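Local structure of metal-bound toxin (Helicobacter pylori, 4NRN) at residues A[54-58]-A[68-72]. The protein is a zinc-binding toxin of the RelE family, YafQ subfamily, from a toxin-antitoxin system, and probably cleaves RNA as an endonuclease. Sequence-based numbering, arbitrary orientation.
With ZN (zinc ion), chain C.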
ATOM      1  N   LYS A  54     -10.912  -9.912   5.175  1.00 93.28           N
ATOM      2  CA  LYS A  54     -11.069  -8.535   5.627  1.00 93.37           C
ATOM      3  C   LYS A  54     -10.676  -7.677   4.427  1.00 82.60           C
ATOM      4  O   LYS A  54      -9.782  -8.059   3.671  1.00 80.77           O
ATOM      5  CB  LYS A  54     -10.165  -8.256   6.832  1.00 99.70           C
ATOM      6  CG  LYS A  54      -9.836  -9.491   7.694  1.00103.64           C
ATOM      7  CD  LYS A  54     -11.069 -10.303   8.101  1.00107.53           C
ATOM      8  CE  LYS A  54     -11.740  -9.776   9.367  1.00112.25           C
ATOM      9  NZ  LYS A  54     -12.886 -10.642   9.797  1.00114.95           N
ATOM     10  N   ASP A  55     -11.347  -6.542   4.236  1.00 76.08           N
ATOM     11  CA  ASP A  55     -11.203  -5.776   2.995  1.00 73.34           C
ATOM     12  C   ASP A  55      -9.797  -5.221   2.728  1.00 62.87           C
ATOM     13  O   ASP A  55      -9.608  -4.015   2.574  1.00 60.01           O
ATOM     14  CB  ASP A  55     -12.270  -4.672   2.874  1.00 81.90           C
ATOM     15  CG  ASP A  55     -12.205  -3.654   3.999  1.00 93.60           C
ATOM     16  OD1 ASP A  55     -11.129  -3.500   4.610  1.00 99.60           O
ATOM     17  OD2 ASP A  55     -13.239  -3.002   4.266  1.00 96.12           O
ATOM     18  N   PHE A  56      -8.821  -6.122   2.660  1.00 56.31           N
ATOM     19  CA  PHE A  56      -7.481  -5.786   2.208  1.00 52.51           C
ATOM     20  C   PHE A  56      -7.472  -5.580   0.694  1.00 44.89           C
ATOM     21  O   PHE A  56      -8.115  -6.325  -0.042  1.00 40.58           O
ATOM     22  CB  PHE A  56      -6.486  -6.895   2.565  1.00 56.52           C
ATOM     23  CG  PHE A  56      -6.027  -6.871   3.994  1.00 60.32           C
ATOM     24  CD1 PHE A  56      -6.186  -5.738   4.774  1.00 58.45           C
ATOM     25  CD2 PHE A  56      -5.401  -7.974   4.545  1.00 65.37           C
ATOM     26  CE1 PHE A  56      -5.753  -5.713   6.083  1.00 52.98           C
ATOM     27  CE2 PHE A  56      -4.959  -7.954   5.857  1.00 64.23           C
ATOM     28  CZ  PHE A  56      -5.138  -6.823   6.623  1.00 58.04           C
ATOM     29  N   ARG A  57      -6.738  -4.568   0.240  1.00 38.30           N
ATOM     30  CA  ARG A  57      -6.515  -4.352  -1.185  1.00 25.75           C
ATOM     31  C   ARG A  57      -5.033  -4.392  -1.511  1.00 22.88           C
ATOM     32  O   ARG A  57      -4.177  -4.324  -0.620  1.00 21.44           O
ATOM     33  CB  ARG A  57      -7.128  -3.034  -1.667  1.00 16.89           C
ATOM     34  CG  ARG A  57      -8.635  -2.964  -1.526  1.00 17.17           C
ATOM     35  CD  ARG A  57      -9.185  -1.726  -2.214  1.00 15.05           C
ATOM     36  NE  ARG A  57      -9.107  -1.819  -3.666  1.00 13.71           N
ATOM     37  CZ  ARG A  57     -10.091  -2.271  -4.441  1.00 18.04           C
ATOM     38  NH1 ARG A  57     -11.237  -2.685  -3.906  1.00 18.85           N
ATOM     39  NH2 ARG A  57      -9.931  -2.324  -5.755  1.00 16.16           N
ATOM     40  N   GLU A  58      -4.745  -4.489  -2.800  1.00 22.73           N
ATOM     41  CA  GLU A  58      -3.398  -4.710  -3.272  1.00 23.31           C
ATOM     42  C   GLU A  58      -3.121  -3.755  -4.421  1.00 24.45           C
ATOM     43  O   GLU A  58      -3.814  -3.774  -5.438  1.00 26.50           O
ATOM     44  CB  GLU A  58      -3.276  -6.158  -3.743  1.00 26.98           C
ATOM     45  CG  GLU A  58      -1.872  -6.680  -3.841  1.00 30.38           C
ATOM     46  CD  GLU A  58      -1.858  -8.132  -4.266  1.00 32.44           C
ATOM     47  OE1 GLU A  58      -1.565  -9.001  -3.417  1.00 37.77           O
ATOM     48  OE2 GLU A  58      -2.161  -8.410  -5.445  1.00 23.85           O
ATOM     49  N   VAL A  68       0.064  -3.414   0.213  1.00 15.60           N
ATOM     50  CA  VAL A  68      -1.161  -3.987   0.751  1.00 14.99           C
ATOM     51  C   VAL A  68      -1.730  -3.016   1.768  1.00 21.59           C
ATOM     52  O   VAL A  68      -1.052  -2.626   2.721  1.00 24.28           O
ATOM     53  CB  VAL A  68      -0.933  -5.374   1.366  1.00 16.95           C
ATOM     54  CG1 VAL A  68      -2.232  -5.914   1.942  1.00 17.18           C
ATOM     55  CG2 VAL A  68      -0.383  -6.328   0.308  1.00 16.42           C
ATOM     56  N   TYR A  69      -2.970  -2.592   1.542  1.00 20.88           N
ATOM     57  CA  TYR A  69      -3.562  -1.558   2.376  1.00 18.87           C
ATOM     58  C   TYR A  69      -4.995  -1.883   2.680  1.00 22.49           C
ATOM     59  O   TYR A  69      -5.605  -2.748   2.050  1.00 24.78           O
ATOM     60  CB  TYR A  69      -3.494  -0.187   1.696  1.00 18.61           C
ATOM     61  CG  TYR A  69      -4.349  -0.080   0.451  1.00 23.70           C
ATOM     62  CD1 TYR A  69      -5.670   0.349   0.520  1.00 15.86           C
ATOM     63  CD2 TYR A  69      -3.831  -0.422  -0.800  1.00 19.92           C
ATOM     64  CE1 TYR A  69      -6.442   0.444  -0.620  1.00 12.73           C
ATOM     65  CE2 TYR A  69      -4.599  -0.334  -1.942  1.00 15.45           C
ATOM     66  CZ  TYR A  69      -5.905   0.103  -1.847  1.00 15.64           C
ATOM     67  OH  TYR A  69      -6.670   0.189  -2.993  1.00 19.78           O
ATOM     68  N   GLN A  70      -5.533  -1.170   3.655  1.00 24.49           N
ATOM     69  CA  GLN A  70      -6.887  -1.407   4.100  1.00 21.20           C
ATOM     70  C   GLN A  70      -7.495  -0.052   4.354  1.00 21.38           C
ATOM     71  O   GLN A  70      -6.926   0.751   5.082  1.00 27.83           O
ATOM     72  CB  GLN A  70      -6.871  -2.237   5.380  1.00 17.41           C
ATOM     73  CG  GLN A  70      -8.248  -2.694   5.817  1.00 35.52           C
ATOM     74  CD  GLN A  70      -8.253  -3.279   7.211  1.00 44.82           C
ATOM     75  OE1 GLN A  70      -7.213  -3.379   7.865  1.00 47.90           O
ATOM     76  NE2 GLN A  70      -9.430  -3.673   7.675  1.00 51.95           N
ATOM     77  N   ILE A  71      -8.630   0.228   3.731  1.00 19.78           N
ATOM     78  CA  ILE A  71      -9.350   1.439   4.082  1.00 26.31           C
ATOM     79  C   ILE A  71     -10.347   1.113   5.172  1.00 24.79           C
ATOM     80  O   ILE A  71     -11.167   0.204   5.017  1.00 24.01           O
ATOM     81  CB  ILE A  71     -10.095   2.072   2.886  1.00 41.04           C
ATOM     82  CG1 ILE A  71      -9.109   2.618   1.850  1.00 44.32           C
ATOM     83  CG2 ILE A  71     -11.006   3.195   3.366  1.00 43.88           C
ATOM     84  CD1 ILE A  71      -9.758   3.561   0.846  1.00 41.31           C
ATOM     85  N   LYS A  72     -10.252   1.839   6.282  1.00 30.19           N
ATOM     86  CA  LYS A  72     -11.197   1.721   7.388  1.00 35.54           C
ATOM     87  C   LYS A  72     -12.081   2.963   7.423  1.00 35.31           C
ATOM     88  O   LYS A  72     -11.841   3.874   8.212  1.00 36.75           O
ATOM     89  CB  LYS A  72     -10.444   1.603   8.715  1.00 42.25           C
ATOM     90  CG  LYS A  72      -9.436   0.470   8.773  1.00 49.92           C
ATOM     91  CD  LYS A  72     -10.072  -0.798   9.302  1.00 60.64           C
ATOM     92  CE  LYS A  72     -10.242  -0.733  10.811  1.00 68.65           C
ATOM     93  NZ  LYS A  72     -11.153  -1.799  11.310  1.00 70.36           N
TER
HETATM   94 ZN    ZN C 101      -2.040  -7.873  -7.778  1.00 38.88          ZN
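The backbone carbonyl of Y69 takes the N-H of R57 almost head-on, with N to O at 2.8 Å and an N-H...O angle of 178°. The return bond, Y69 N to R57 O at 3.0 Å, completes an antiparallel hydrogen-bonded pair, and R57 O also receives a CA-H...O contact from V68. On the sheet face carrying R57 and Y69, the two side chains lie alongside each other. R57 CB sits over one face of the Y69 ring, towards its hydroxyl-bearing side and 3.8 Å from its centroid, in a CH-pi contact. With chi3 near 71°, the arginine chain bends and brings NE beside the phenol; the bond from R57 NE to Y69 OH is weak (3.2 Å), and both side chains find their stronger partner in D46, a salt bridge for R57 and a hydrogen bond for Y69. F56, V68, Q70 and E58 occupy the other face. Here Q70 CB lies at the edge of the F56 ring, in its plane, and Q70 OE1 comes within 3.3 Å of F56 CE1, the amide standing nearly perpendicular to the ring. E58 stretches out from the face it shares with V68, and its OE2 binds zinc at 2.4 Å, together with H47 and H60. The pairing is that of a beta hairpin, strands 56-60 and 65-72, in the mixed sheet of this RelE-family toxin, where E58 and H47 of the neighbouring edge strand 46-48 supply zinc ligands.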